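PDB 3G2M: Pcza361.24 from Amycolatopsis orientalis, which is the N-methyltransferase MtfA, transferring a methyl group from S-adenosyl-L-methionine to nitrogen in the biosynthesis of glycopeptide antibiotics. Local coordinates for residues 29-34 and 244-249; 73-78 and 185-190; 84-89 and 103-108. One frame throughout, in Å; residues are numbered along the deposited sequence.

Contact 1: residues 29-34 and 244-249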
ATOM      1  N   VAL A  29       9.491  -9.449 -12.840  1.00 60.40           N
ATOM      2  CA  VAL A  29       9.716  -7.999 -12.777  1.00 60.14           C
ATOM      3  C   VAL A  29      11.011  -7.595 -13.484  1.00 59.88           C
ATOM      4  O   VAL A  29      12.084  -8.134 -13.216  1.00 59.72           O
ATOM      5  CB  VAL A  29       9.684  -7.460 -11.317  1.00 60.13           C
ATOM      6  CG1 VAL A  29       9.979  -5.964 -11.278  1.00 60.16           C
ATOM      7  CG2 VAL A  29       8.333  -7.743 -10.672  1.00 60.30           C
ATOM      8  N   ARG A  30      10.882  -6.616 -14.370  1.00 59.77           N
ATOM      9  CA  ARG A  30      11.925  -6.225 -15.308  1.00 59.53           C
ATOM     10  C   ARG A  30      12.596  -4.918 -14.870  1.00 58.96           C
ATOM     11  O   ARG A  30      12.427  -3.876 -15.512  1.00 59.11           O
ATOM     12  CB  ARG A  30      11.267  -6.067 -16.679  1.00 59.88           C
ATOM     13  CG  ARG A  30      12.171  -6.157 -17.873  1.00 61.18           C
ATOM     14  CD  ARG A  30      11.355  -5.914 -19.125  1.00 63.50           C
ATOM     15  NE  ARG A  30      11.991  -4.948 -20.021  1.00 65.06           N
ATOM     16  CZ  ARG A  30      11.403  -4.419 -21.092  1.00 65.85           C
ATOM     17  NH1 ARG A  30      10.155  -4.760 -21.411  1.00 66.19           N
ATOM     18  NH2 ARG A  30      12.061  -3.547 -21.845  1.00 65.79           N
ATOM     19  N   THR A  31      13.366  -4.981 -13.784  1.00 58.07           N
ATOM     20  CA  THR A  31      13.938  -3.785 -13.150  1.00 57.06           C
ATOM     21  C   THR A  31      14.936  -3.046 -14.052  1.00 56.75           C
ATOM     22  O   THR A  31      15.624  -3.678 -14.858  1.00 56.44           O
ATOM     23  CB  THR A  31      14.594  -4.104 -11.769  1.00 57.08           C
ATOM     24  OG1 THR A  31      15.858  -4.751 -11.958  1.00 56.20           O
ATOM     25  CG2 THR A  31      13.689  -4.992 -10.922  1.00 56.70           C
ATOM     26  N   PRO A  32      15.009  -1.702 -13.925  1.00 56.30           N
ATOM     27  CA  PRO A  32      15.940  -0.891 -14.707  1.00 55.81           C
ATOM     28  C   PRO A  32      17.369  -1.442 -14.728  1.00 55.41           C
ATOM     29  O   PRO A  32      17.987  -1.494 -15.792  1.00 55.22           O
ATOM     30  CB  PRO A  32      15.897   0.467 -13.996  1.00 56.04           C
ATOM     31  CG  PRO A  32      14.529   0.542 -13.440  1.00 56.16           C
ATOM     32  CD  PRO A  32      14.181  -0.866 -13.033  1.00 56.34           C
ATOM     33  N   HIS A  33      17.883  -1.855 -13.570  1.00 54.83           N
ATOM     34  CA  HIS A  33      19.232  -2.409 -13.491  1.00 54.39           C
ATOM     35  C   HIS A  33      19.342  -3.790 -14.157  1.00 53.86           C
ATOM     36  O   HIS A  33      20.355  -4.089 -14.794  1.00 53.29           O
ATOM     37  CB  HIS A  33      19.737  -2.467 -12.046  1.00 54.61           C
ATOM     38  CG  HIS A  33      21.188  -2.819 -11.935  1.00 55.63           C
ATOM     39  ND1 HIS A  33      21.639  -4.122 -11.906  1.00 56.76           N
ATOM     40  CD2 HIS A  33      22.292  -2.038 -11.872  1.00 56.16           C
ATOM     41  CE1 HIS A  33      22.958  -4.127 -11.824  1.00 57.08           C
ATOM     42  NE2 HIS A  33      23.380  -2.874 -11.799  1.00 56.80           N
ATOM     43  N   ALA A  34      18.305  -4.615 -14.004  1.00 53.31           N
ATOM     44  CA  ALA A  34      18.253  -5.929 -14.654  1.00 53.19           C
ATOM     45  C   ALA A  34      18.285  -5.810 -16.176  1.00 53.04           C
ATOM     46  O   ALA A  34      19.015  -6.547 -16.837  1.00 52.93           O
ATOM     47  CB  ALA A  34      17.024  -6.716 -14.202  1.00 53.01           C
ATOM     48  N   VAL A 244      19.700 -13.340 -13.352  1.00 46.31           N
ATOM     49  CA  VAL A 244      19.363 -12.105 -12.653  1.00 46.03           C
ATOM     50  C   VAL A 244      18.009 -12.307 -11.975  1.00 45.93           C
ATOM     51  O   VAL A 244      16.998 -12.538 -12.646  1.00 46.24           O
ATOM     52  CB  VAL A 244      19.334 -10.892 -13.613  1.00 46.08           C
ATOM     53  CG1 VAL A 244      19.123  -9.589 -12.840  1.00 45.81           C
ATOM     54  CG2 VAL A 244      20.621 -10.818 -14.421  1.00 45.79           C
ATOM     55  N   CYS A 245      18.007 -12.247 -10.645  1.00 45.46           N
ATOM     56  CA  CYS A 245      16.803 -12.482  -9.855  1.00 44.98           C
ATOM     57  C   CYS A 245      16.214 -11.160  -9.379  1.00 44.85           C
ATOM     58  O   CYS A 245      16.918 -10.346  -8.784  1.00 45.02           O
ATOM     59  CB  CYS A 245      17.114 -13.373  -8.649  1.00 44.87           C
ATOM     60  SG  CYS A 245      17.888 -14.956  -9.049  1.00 44.68           S
ATOM     61  N   THR A 246      14.926 -10.947  -9.647  1.00 44.40           N
ATOM     62  CA  THR A 246      14.243  -9.728  -9.222  1.00 43.87           C
ATOM     63  C   THR A 246      13.002 -10.051  -8.398  1.00 43.68           C
ATOM     64  O   THR A 246      12.458 -11.153  -8.483  1.00 43.16           O
ATOM     65  CB  THR A 246      13.832  -8.824 -10.414  1.00 44.00           C
ATOM     66  OG1 THR A 246      12.847  -9.493 -11.214  1.00 43.90           O
ATOM     67  CG2 THR A 246      15.046  -8.447 -11.275  1.00 43.52           C
ATOM     68  N   HIS A 247      12.566  -9.086  -7.593  1.00 43.20           N
ATOM     69  CA  HIS A 247      11.324  -9.227  -6.840  1.00 43.21           C
ATOM     70  C   HIS A 247      10.828  -7.881  -6.336  1.00 42.90           C
ATOM     71  O   HIS A 247      11.625  -6.988  -6.049  1.00 42.84           O
ATOM     72  CB  HIS A 247      11.484 -10.201  -5.668  1.00 43.29           C
ATOM     73  CG  HIS A 247      10.186 -10.570  -5.022  1.00 44.48           C
ATOM     74  ND1 HIS A 247       9.320 -11.493  -5.568  1.00 45.52           N
ATOM     75  CD2 HIS A 247       9.598 -10.124  -3.888  1.00 45.21           C
ATOM     76  CE1 HIS A 247       8.256 -11.608  -4.791  1.00 45.73           C
ATOM     77  NE2 HIS A 247       8.401 -10.788  -3.765  1.00 45.89           N
ATOM     78  N   ARG A 248       9.505  -7.748  -6.247  1.00 42.47           N
ATOM     79  CA  ARG A 248       8.866  -6.572  -5.674  1.00 41.90           C
ATOM     80  C   ARG A 248       7.934  -7.003  -4.559  1.00 41.15           C
ATOM     81  O   ARG A 248       7.144  -7.935  -4.728  1.00 41.02           O
ATOM     82  CB  ARG A 248       8.098  -5.783  -6.740  1.00 42.35           C
ATOM     83  CG  ARG A 248       8.995  -4.992  -7.676  1.00 43.85           C
ATOM     84  CD  ARG A 248       8.197  -4.043  -8.562  1.00 46.46           C
ATOM     85  NE  ARG A 248       9.096  -3.271  -9.417  1.00 49.21           N
ATOM     86  CZ  ARG A 248       8.724  -2.568 -10.486  1.00 50.12           C
ATOM     87  NH1 ARG A 248       7.450  -2.520 -10.859  1.00 49.95           N
ATOM     88  NH2 ARG A 248       9.645  -1.915 -11.190  1.00 51.66           N
ATOM     89  N   ARG A 249       8.043  -6.346  -3.408  1.00 39.70           N
ATOM     90  CA  ARG A 249       7.157  -6.658  -2.288  1.00 38.71           C
ATOM     91  C   ARG A 249       6.768  -5.418  -1.504  1.00 37.26           C
ATOM     92  O   ARG A 249       7.470  -4.405  -1.528  1.00 36.62           O
ATOM     93  CB  ARG A 249       7.764  -7.714  -1.359  1.00 38.68           C
ATOM     94  CG  ARG A 249       9.060  -7.316  -0.658  1.00 39.39           C
ATOM     95  CD  ARG A 249       9.441  -8.354   0.416  1.00 39.81           C
TER
HETATM   96  O   HOH W   1      10.215 -10.549 -10.361  1.00 48.81           O
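The hydroxyl of Thr246 is gripped twice. OG1 donates a short bond to Val29 O, 2.5 Å away, in the carbonyl plane and on a lone pair, and it accepts from water 1 at 3.0 Å. That water in turn takes the N-H of Val29, with N at 2.8 Å, so one threonine side chain ties down both polar ends of the same residue, directly and through the water. With chi1 of 65°, OG1 sits between the backbone N and the carbonyl carbon of Thr246, while the methyl CG2, anti to the carbonyl carbon, meets Thr31 CG2 tip to tip at 3.7 Å. Ala34 CB closes this apolar side, resting 3.8 Å from Val244 CG1. At the other end, Val29 CG1 lies over one face of the Arg248 guanidinium, offset toward its rim and 3.4 Å from NE; the two side chains cross at about a right angle, and the arginine holds Glu229 in a salt bridge through NH2. Thr31 is the N-cap of helix 32-40: its OG1 accepts from Ala34 N at 3.2 Å and also hydrogen-bonds Thr231 OG1. Strand 244-252 runs in the middle of a three-stranded sheet, between 47-49 and 219-234, and Leu222 of the second subunit packs on Arg248. Alternate residues Val244, Thr246 and Arg248 face the N-terminal segment, offering it an apolar patch, a hydroxyl with two hydrogen-bond partners and a charged group in succession. Thr246 thus fastens the residues just before the helix to the strand, and Thr31 links the helix start to strand 219-234.

Contact 2: residues 73-78 and 185-190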
ATOM      1  N   ARG A  73      15.285 -12.737  19.648  1.00 40.60           N
ATOM      2  CA  ARG A  73      15.823 -12.128  20.858  1.00 41.16           C
ATOM      3  C   ARG A  73      15.054 -10.860  21.244  1.00 40.95           C
ATOM      4  O   ARG A  73      14.739 -10.659  22.421  1.00 40.57           O
ATOM      5  CB  ARG A  73      17.301 -11.799  20.645  1.00 41.24           C
ATOM      6  CG  ARG A  73      18.133 -11.609  21.908  1.00 42.18           C
ATOM      7  CD  ARG A  73      19.602 -11.427  21.536  1.00 42.39           C
ATOM      8  NE  ARG A  73      19.811 -10.213  20.744  1.00 44.92           N
ATOM      9  CZ  ARG A  73      20.727 -10.075  19.786  1.00 46.02           C
ATOM     10  NH1 ARG A  73      21.534 -11.083  19.466  1.00 46.02           N
ATOM     11  NH2 ARG A  73      20.823  -8.923  19.131  1.00 46.49           N
ATOM     12  N   GLU A  74      14.751 -10.012  20.259  1.00 40.91           N
ATOM     13  CA  GLU A  74      14.004  -8.782  20.533  1.00 41.29           C
ATOM     14  C   GLU A  74      12.590  -9.074  21.004  1.00 40.85           C
ATOM     15  O   GLU A  74      12.087  -8.405  21.910  1.00 40.61           O
ATOM     16  CB  GLU A  74      13.989  -7.831  19.334  1.00 41.61           C
ATOM     17  CG  GLU A  74      15.226  -6.947  19.230  1.00 43.66           C
ATOM     18  CD  GLU A  74      15.409  -5.975  20.398  1.00 44.94           C
ATOM     19  OE1 GLU A  74      14.413  -5.457  20.956  1.00 46.30           O
ATOM     20  OE2 GLU A  74      16.573  -5.711  20.746  1.00 47.54           O
ATOM     21  N   PHE A  75      11.959 -10.076  20.392  1.00 40.81           N
ATOM     22  CA  PHE A  75      10.639 -10.523  20.822  1.00 40.81           C
ATOM     23  C   PHE A  75      10.685 -10.971  22.282  1.00 41.77           C
ATOM     24  O   PHE A  75       9.864 -10.537  23.088  1.00 41.75           O
ATOM     25  CB  PHE A  75      10.103 -11.633  19.916  1.00 40.03           C
ATOM     26  CG  PHE A  75       9.448 -11.129  18.645  1.00 38.59           C
ATOM     27  CD1 PHE A  75       8.221 -10.470  18.688  1.00 37.21           C
ATOM     28  CD2 PHE A  75      10.052 -11.328  17.411  1.00 37.26           C
ATOM     29  CE1 PHE A  75       7.612 -10.006  17.517  1.00 36.77           C
ATOM     30  CE2 PHE A  75       9.445 -10.869  16.230  1.00 37.18           C
ATOM     31  CZ  PHE A  75       8.224 -10.216  16.289  1.00 36.76           C
ATOM     32  N   ALA A  76      11.668 -11.806  22.619  1.00 42.77           N
ATOM     33  CA  ALA A  76      11.860 -12.280  23.996  1.00 43.98           C
ATOM     34  C   ALA A  76      12.101 -11.134  24.981  1.00 44.99           C
ATOM     35  O   ALA A  76      11.509 -11.109  26.062  1.00 45.30           O
ATOM     36  CB  ALA A  76      12.995 -13.285  24.057  1.00 43.79           C
ATOM     37  N   THR A  77      12.960 -10.189  24.596  1.00 46.16           N
ATOM     38  CA  THR A  77      13.286  -9.023  25.420  1.00 47.39           C
ATOM     39  C   THR A  77      12.052  -8.175  25.741  1.00 48.34           C
ATOM     40  O   THR A  77      11.865  -7.745  26.882  1.00 48.42           O
ATOM     41  CB  THR A  77      14.364  -8.143  24.733  1.00 47.27           C
ATOM     42  OG1 THR A  77      15.572  -8.899  24.579  1.00 47.19           O
ATOM     43  CG2 THR A  77      14.663  -6.886  25.544  1.00 47.74           C
ATOM     44  N   ARG A  78      11.215  -7.952  24.731  1.00 49.32           N
ATOM     45  CA  ARG A  78      10.059  -7.062  24.854  1.00 50.33           C
ATOM     46  C   ARG A  78       8.849  -7.715  25.522  1.00 51.09           C
ATOM     47  O   ARG A  78       7.989  -7.014  26.060  1.00 51.43           O
ATOM     48  CB  ARG A  78       9.674  -6.479  23.486  1.00 50.10           C
ATOM     49  CG  ARG A  78      10.751  -5.591  22.859  1.00 50.14           C
ATOM     50  CD  ARG A  78      10.999  -4.340  23.678  1.00 50.81           C
ATOM     51  NE  ARG A  78      12.408  -3.961  23.674  1.00 51.52           N
ATOM     52  CZ  ARG A  78      12.961  -3.096  24.523  1.00 52.03           C
ATOM     53  NH1 ARG A  78      12.227  -2.495  25.455  1.00 51.45           N
ATOM     54  NH2 ARG A  78      14.257  -2.829  24.441  1.00 51.98           N
ATOM     55  N   LYS A 185      -0.535  -9.515  25.262  1.00 36.33           N
ATOM     56  CA  LYS A 185       0.104  -8.592  24.324  1.00 36.13           C
ATOM     57  C   LYS A 185       0.327  -9.130  22.905  1.00 35.31           C
ATOM     58  O   LYS A 185       0.585 -10.323  22.693  1.00 35.12           O
ATOM     59  CB  LYS A 185       1.378  -7.956  24.906  1.00 36.30           C
ATOM     60  CG  LYS A 185       2.462  -8.904  25.391  1.00 37.47           C
ATOM     61  CD  LYS A 185       3.407  -8.181  26.382  1.00 37.59           C
ATOM     62  CE  LYS A 185       3.878  -6.815  25.849  1.00 39.08           C
ATOM     63  NZ  LYS A 185       4.619  -6.024  26.882  1.00 39.51           N
ATOM     64  N   PHE A 186       0.189  -8.215  21.950  1.00 34.41           N
ATOM     65  CA  PHE A 186       0.415  -8.468  20.537  1.00 33.56           C
ATOM     66  C   PHE A 186       1.740  -7.816  20.169  1.00 33.24           C
ATOM     67  O   PHE A 186       1.887  -6.598  20.268  1.00 33.29           O
ATOM     68  CB  PHE A 186      -0.742  -7.868  19.719  1.00 33.48           C
ATOM     69  CG  PHE A 186      -0.657  -8.122  18.233  1.00 32.88           C
ATOM     70  CD1 PHE A 186       0.066  -9.203  17.714  1.00 32.58           C
ATOM     71  CD2 PHE A 186      -1.351  -7.295  17.345  1.00 33.00           C
ATOM     72  CE1 PHE A 186       0.125  -9.432  16.344  1.00 31.42           C
ATOM     73  CE2 PHE A 186      -1.307  -7.527  15.966  1.00 32.78           C
ATOM     74  CZ  PHE A 186      -0.569  -8.585  15.466  1.00 32.54           C
ATOM     75  N   LEU A 187       2.712  -8.631  19.772  1.00 32.84           N
ATOM     76  CA  LEU A 187       4.036  -8.126  19.414  1.00 32.89           C
ATOM     77  C   LEU A 187       4.263  -8.271  17.928  1.00 32.24           C
ATOM     78  O   LEU A 187       4.007  -9.331  17.359  1.00 31.63           O
ATOM     79  CB  LEU A 187       5.147  -8.877  20.163  1.00 32.86           C
ATOM     80  CG  LEU A 187       5.359  -8.802  21.681  1.00 35.04           C
ATOM     81  CD1 LEU A 187       5.762  -7.423  22.135  1.00 36.83           C
ATOM     82  CD2 LEU A 187       4.167  -9.277  22.476  1.00 37.28           C
ATOM     83  N   LEU A 188       4.754  -7.204  17.308  1.00 31.81           N
ATOM     84  CA  LEU A 188       5.056  -7.217  15.882  1.00 31.53           C
ATOM     85  C   LEU A 188       6.468  -6.698  15.627  1.00 31.60           C
ATOM     86  O   LEU A 188       6.909  -5.751  16.271  1.00 31.99           O
ATOM     87  CB  LEU A 188       4.060  -6.342  15.102  1.00 31.36           C
ATOM     88  CG  LEU A 188       2.551  -6.371  15.362  1.00 31.25           C
ATOM     89  CD1 LEU A 188       2.161  -5.404  16.473  1.00 29.78           C
ATOM     90  CD2 LEU A 188       1.812  -5.987  14.070  1.00 31.08           C
ATOM     91  N   SER A 189       7.183  -7.332  14.704  1.00 31.88           N
ATOM     92  CA  SER A 189       8.371  -6.711  14.134  1.00 31.31           C
ATOM     93  C   SER A 189       7.988  -6.129  12.783  1.00 31.62           C
ATOM     94  O   SER A 189       7.137  -6.687  12.084  1.00 31.58           O
ATOM     95  CB  SER A 189       9.519  -7.703  13.994  1.00 31.79           C
ATOM     96  OG  SER A 189       9.246  -8.679  13.008  1.00 31.60           O
ATOM     97  N   LEU A 190       8.596  -4.996  12.435  1.00 31.19           N
ATOM     98  CA  LEU A 190       8.293  -4.296  11.189  1.00 31.68           C
ATOM     99  C   LEU A 190       9.568  -3.699  10.634  1.00 31.66           C
ATOM    100  O   LEU A 190      10.216  -2.902  11.312  1.00 32.01           O
ATOM    101  CB  LEU A 190       7.279  -3.162  11.424  1.00 31.22           C
ATOM    102  CG  LEU A 190       5.904  -3.532  12.016  1.00 32.55           C
ATOM    103  CD1 LEU A 190       5.173  -2.303  12.539  1.00 32.12           C
ATOM    104  CD2 LEU A 190       5.051  -4.274  11.010  1.00 32.48           C
TER
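The ring of Phe75 meets strand 185-190 with its outer atoms, along the backbone between Leu187 and Ser189. At its edge, near the ring plane, lies Leu187 O, 3.7 Å from CE1, while Ser189 N approaches obliquely, 3.5 Å from CZ. Side-chain carbons complete the fit: CD1 touches Leu187 CB at 3.8 Å, the two side chains passing alongside with opposite headings, and CZ rests 3.6 Å from Ser189 CB. The torsions explain the reach, since with chi1 at -83° CG lies beside the backbone N, opposite the carbonyl carbon, and the ring swings out from the helix to the strand. One turn further along, Arg78 CB lies 4.2 Å from Leu187 CD1, a looser apolar touch, while its guanidinium turns back along the helix to a long salt bridge with Glu74. Lys185 bends at chi3, and its NZ, 3.6 Å from Arg78 O, has its main partner in Glu288, a salt bridge. Ser189 OG is bonded to Glu71 and to the backbone N of Ser158, and its side chain is about 4 Å from that of Ser157, an S-adenosyl-L-methionine-binding residue, though no cofactor is bound to this chain; the contact thus borders the cofactor site. The short helix and strand axes run 147° apart in direction, 9.6 Å at closest. Helix 69-79 covers the sheet face carrying Leu187 and Ser189, with Leu286 and Leu96 also against Phe75, whereas Phe186 and Leu188 on the other face pack against helix 254-263; strands 151-156 (parallel) and 284-290 (antiparallel) flank the strand.

Contact 3: residues 84-89 and 103-108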
ATOM      1  N   GLY A  84       2.927 -18.625  30.143  1.00 48.06           N
ATOM      2  CA  GLY A  84       1.918 -19.222  29.272  1.00 46.01           C
ATOM      3  C   GLY A  84       2.328 -19.363  27.812  1.00 44.51           C
ATOM      4  O   GLY A  84       3.334 -18.789  27.388  1.00 44.50           O
ATOM      5  N   PRO A  85       1.554 -20.152  27.042  1.00 42.95           N
ATOM      6  CA  PRO A  85       1.724 -20.366  25.604  1.00 41.82           C
ATOM      7  C   PRO A  85       1.705 -19.087  24.759  1.00 40.23           C
ATOM      8  O   PRO A  85       1.001 -18.125  25.083  1.00 39.50           O
ATOM      9  CB  PRO A  85       0.530 -21.256  25.244  1.00 41.86           C
ATOM     10  CG  PRO A  85       0.230 -21.987  26.518  1.00 42.85           C
ATOM     11  CD  PRO A  85       0.434 -20.952  27.575  1.00 42.88           C
ATOM     12  N   VAL A  86       2.485 -19.105  23.683  1.00 38.95           N
ATOM     13  CA  VAL A  86       2.577 -17.987  22.739  1.00 37.48           C
ATOM     14  C   VAL A  86       2.014 -18.434  21.391  1.00 36.58           C
ATOM     15  O   VAL A  86       2.311 -19.528  20.926  1.00 35.80           O
ATOM     16  CB  VAL A  86       4.051 -17.511  22.575  1.00 37.64           C
ATOM     17  CG1 VAL A  86       4.167 -16.375  21.560  1.00 37.31           C
ATOM     18  CG2 VAL A  86       4.637 -17.077  23.927  1.00 37.70           C
ATOM     19  N   LEU A  87       1.192 -17.590  20.770  1.00 35.31           N
ATOM     20  CA  LEU A  87       0.727 -17.854  19.422  1.00 34.26           C
ATOM     21  C   LEU A  87       1.622 -17.127  18.416  1.00 33.79           C
ATOM     22  O   LEU A  87       1.739 -15.905  18.456  1.00 33.51           O
ATOM     23  CB  LEU A  87      -0.738 -17.424  19.268  1.00 34.58           C
ATOM     24  CG  LEU A  87      -1.383 -17.548  17.886  1.00 33.35           C
ATOM     25  CD1 LEU A  87      -1.418 -19.003  17.401  1.00 33.54           C
ATOM     26  CD2 LEU A  87      -2.779 -16.950  17.923  1.00 34.09           C
ATOM     27  N   GLU A  88       2.279 -17.880  17.541  1.00 33.44           N
ATOM     28  CA  GLU A  88       3.070 -17.276  16.467  1.00 33.27           C
ATOM     29  C   GLU A  88       2.334 -17.400  15.134  1.00 33.29           C
ATOM     30  O   GLU A  88       2.062 -18.502  14.668  1.00 32.68           O
ATOM     31  CB  GLU A  88       4.467 -17.892  16.370  1.00 32.96           C
ATOM     32  CG  GLU A  88       5.350 -17.216  15.319  1.00 32.99           C
ATOM     33  CD  GLU A  88       6.616 -17.983  14.995  1.00 34.01           C
ATOM     34  OE1 GLU A  88       6.942 -18.957  15.706  1.00 35.21           O
ATOM     35  OE2 GLU A  88       7.300 -17.600  14.023  1.00 35.00           O
ATOM     36  N   LEU A  89       2.019 -16.254  14.534  1.00 33.29           N
ATOM     37  CA  LEU A  89       1.259 -16.213  13.283  1.00 33.22           C
ATOM     38  C   LEU A  89       2.193 -16.282  12.095  1.00 33.36           C
ATOM     39  O   LEU A  89       3.237 -15.615  12.079  1.00 33.40           O
ATOM     40  CB  LEU A  89       0.402 -14.941  13.194  1.00 33.00           C
ATOM     41  CG  LEU A  89      -0.520 -14.656  14.378  1.00 33.99           C
ATOM     42  CD1 LEU A  89      -1.115 -13.247  14.292  1.00 33.14           C
ATOM     43  CD2 LEU A  89      -1.626 -15.705  14.498  1.00 34.61           C
ATOM     44  N   LEU A 103      13.935 -20.950  24.199  1.00 44.79           N
ATOM     45  CA  LEU A 103      13.782 -20.097  25.371  1.00 45.21           C
ATOM     46  C   LEU A 103      12.837 -20.715  26.406  1.00 45.43           C
ATOM     47  O   LEU A 103      12.588 -20.122  27.461  1.00 45.84           O
ATOM     48  CB  LEU A 103      13.303 -18.705  24.954  1.00 45.18           C
ATOM     49  CG  LEU A 103      14.196 -17.936  23.972  1.00 45.24           C
ATOM     50  CD1 LEU A 103      13.422 -16.813  23.317  1.00 45.32           C
ATOM     51  CD2 LEU A 103      15.460 -17.400  24.639  1.00 46.18           C
ATOM     52  N   GLY A 104      12.320 -21.902  26.100  1.00 45.45           N
ATOM     53  CA  GLY A 104      11.440 -22.632  27.014  1.00 45.67           C
ATOM     54  C   GLY A 104       9.952 -22.452  26.760  1.00 45.53           C
ATOM     55  O   GLY A 104       9.125 -23.101  27.408  1.00 45.82           O
ATOM     56  N   TRP A 105       9.621 -21.581  25.807  1.00 45.25           N
ATOM     57  CA  TRP A 105       8.235 -21.250  25.461  1.00 44.79           C
ATOM     58  C   TRP A 105       7.427 -22.446  24.961  1.00 44.14           C
ATOM     59  O   TRP A 105       7.940 -23.293  24.235  1.00 44.40           O
ATOM     60  CB  TRP A 105       8.209 -20.180  24.367  1.00 44.99           C
ATOM     61  CG  TRP A 105       8.714 -18.819  24.771  1.00 45.34           C
ATOM     62  CD1 TRP A 105       9.389 -18.488  25.919  1.00 45.99           C
ATOM     63  CD2 TRP A 105       8.620 -17.616  24.002  1.00 45.68           C
ATOM     64  NE1 TRP A 105       9.699 -17.151  25.917  1.00 46.36           N
ATOM     65  CE2 TRP A 105       9.241 -16.589  24.753  1.00 46.03           C
ATOM     66  CE3 TRP A 105       8.062 -17.300  22.752  1.00 45.57           C
ATOM     67  CZ2 TRP A 105       9.320 -15.270  24.296  1.00 45.60           C
ATOM     68  CZ3 TRP A 105       8.137 -15.985  22.298  1.00 45.93           C
ATOM     69  CH2 TRP A 105       8.767 -14.985  23.072  1.00 45.76           C
ATOM     70  N   GLU A 106       6.164 -22.504  25.372  1.00 43.18           N
ATOM     71  CA  GLU A 106       5.165 -23.291  24.674  1.00 42.52           C
ATOM     72  C   GLU A 106       4.681 -22.411  23.525  1.00 41.36           C
ATOM     73  O   GLU A 106       4.294 -21.256  23.750  1.00 40.69           O
ATOM     74  CB  GLU A 106       3.990 -23.613  25.591  1.00 42.47           C
ATOM     75  CG  GLU A 106       4.284 -24.615  26.698  1.00 43.65           C
ATOM     76  CD  GLU A 106       3.041 -24.936  27.503  1.00 43.98           C
ATOM     77  OE1 GLU A 106       2.955 -24.492  28.669  1.00 47.10           O
ATOM     78  OE2 GLU A 106       2.141 -25.614  26.961  1.00 46.14           O
ATOM     79  N   VAL A 107       4.734 -22.930  22.300  1.00 40.00           N
ATOM     80  CA  VAL A 107       4.346 -22.138  21.123  1.00 38.87           C
ATOM     81  C   VAL A 107       3.309 -22.874  20.286  1.00 38.25           C
ATOM     82  O   VAL A 107       3.482 -24.052  19.963  1.00 38.12           O
ATOM     83  CB  VAL A 107       5.560 -21.746  20.222  1.00 38.81           C
ATOM     84  CG1 VAL A 107       5.125 -20.792  19.092  1.00 38.30           C
ATOM     85  CG2 VAL A 107       6.664 -21.088  21.036  1.00 38.64           C
ATOM     86  N   THR A 108       2.219 -22.179  19.969  1.00 37.00           N
ATOM     87  CA  THR A 108       1.304 -22.614  18.924  1.00 36.27           C
ATOM     88  C   THR A 108       1.712 -21.860  17.664  1.00 36.07           C
ATOM     89  O   THR A 108       1.679 -20.627  17.629  1.00 35.83           O
ATOM     90  CB  THR A 108      -0.165 -22.336  19.285  1.00 36.52           C
ATOM     91  OG1 THR A 108      -0.500 -23.057  20.475  1.00 35.59           O
ATOM     92  CG2 THR A 108      -1.103 -22.776  18.153  1.00 35.95           C
TER
HETATM   93  O   HOH W   2       5.446 -20.362  27.281  1.00 43.08           O
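Val86 and Trp105 are brought together by their first torsions: Val86 at chi1 178° keeps CG2 beside its own backbone N, and Trp105 at -67° carries its indole over to that methyl, so that CG2 stands 3.6 Å from CE3. The two side chains cross obliquely, and the ring of Phe100 stacks on the indole. On the opposite face of the sheet, Leu87 extends with CG opposite its backbone N, chi1 176°, and its CD1 lands 3.9 Å from Thr108 CG2; Phe151 touches both residues. Between the faces run the backbone bonds of a parallel pair. Val86 N gives to Glu106 O at 2.8 Å, Thr108 N to Val86 O, and Glu88 N to Thr108 O at the same length; CA-H...O contacts accompany them, as with Val107 CA 3.3 Å from Val86 O. Where the strands have not yet paired, water 2 bridges Gly84 O, 2.6 Å away, and Glu106 N. The extended chain of Glu106 runs alongside the Pro85 ring, OE2 4.1 Å from CG. Gly104, just after helix 97-101, closes its last turn in a Schellman motif, its phi positive, and the chain turns into the second strand. Val107 and Glu88 share the face toward that helix, CG1 of Val107 4.0 Å from CB of Glu88, whose OE1 is bonded to Thr97 OG1. This is a beta-alpha-beta crossover of the Rossmann-like methyltransferase fold, and its strand 107-111 ends at Glu111, which binds the cofactor. The chemistry is that of a sheet core: backbone bonds set the register, mostly apolar groups pack on both faces, and the buried carboxylate of Glu88 is tied to the helix of the same unit.

Contacts 2 and 3 belong to the same Rossmann-like sheet and touch one another, Ala76 CB lying 3.6 Å from Leu103 CD1. Contact 3 joins two neighbouring strands by backbone bonds, whereas contact 2 lays a helix on another strand of that sheet, by ring and aliphatic packing. Both come close to the cofactor-binding residues Ser157 and Arg95. All three contacts are buried, but their centres lie about 10 Å (contact 2), 16 Å (contact 3) and 22 Å (contact 1) from the chain's centre. Contact 1 stands apart, in the small three-stranded sheet near the second subunit, and combines apolar touches with a threonine hydroxyl, a bridging water and an arginine.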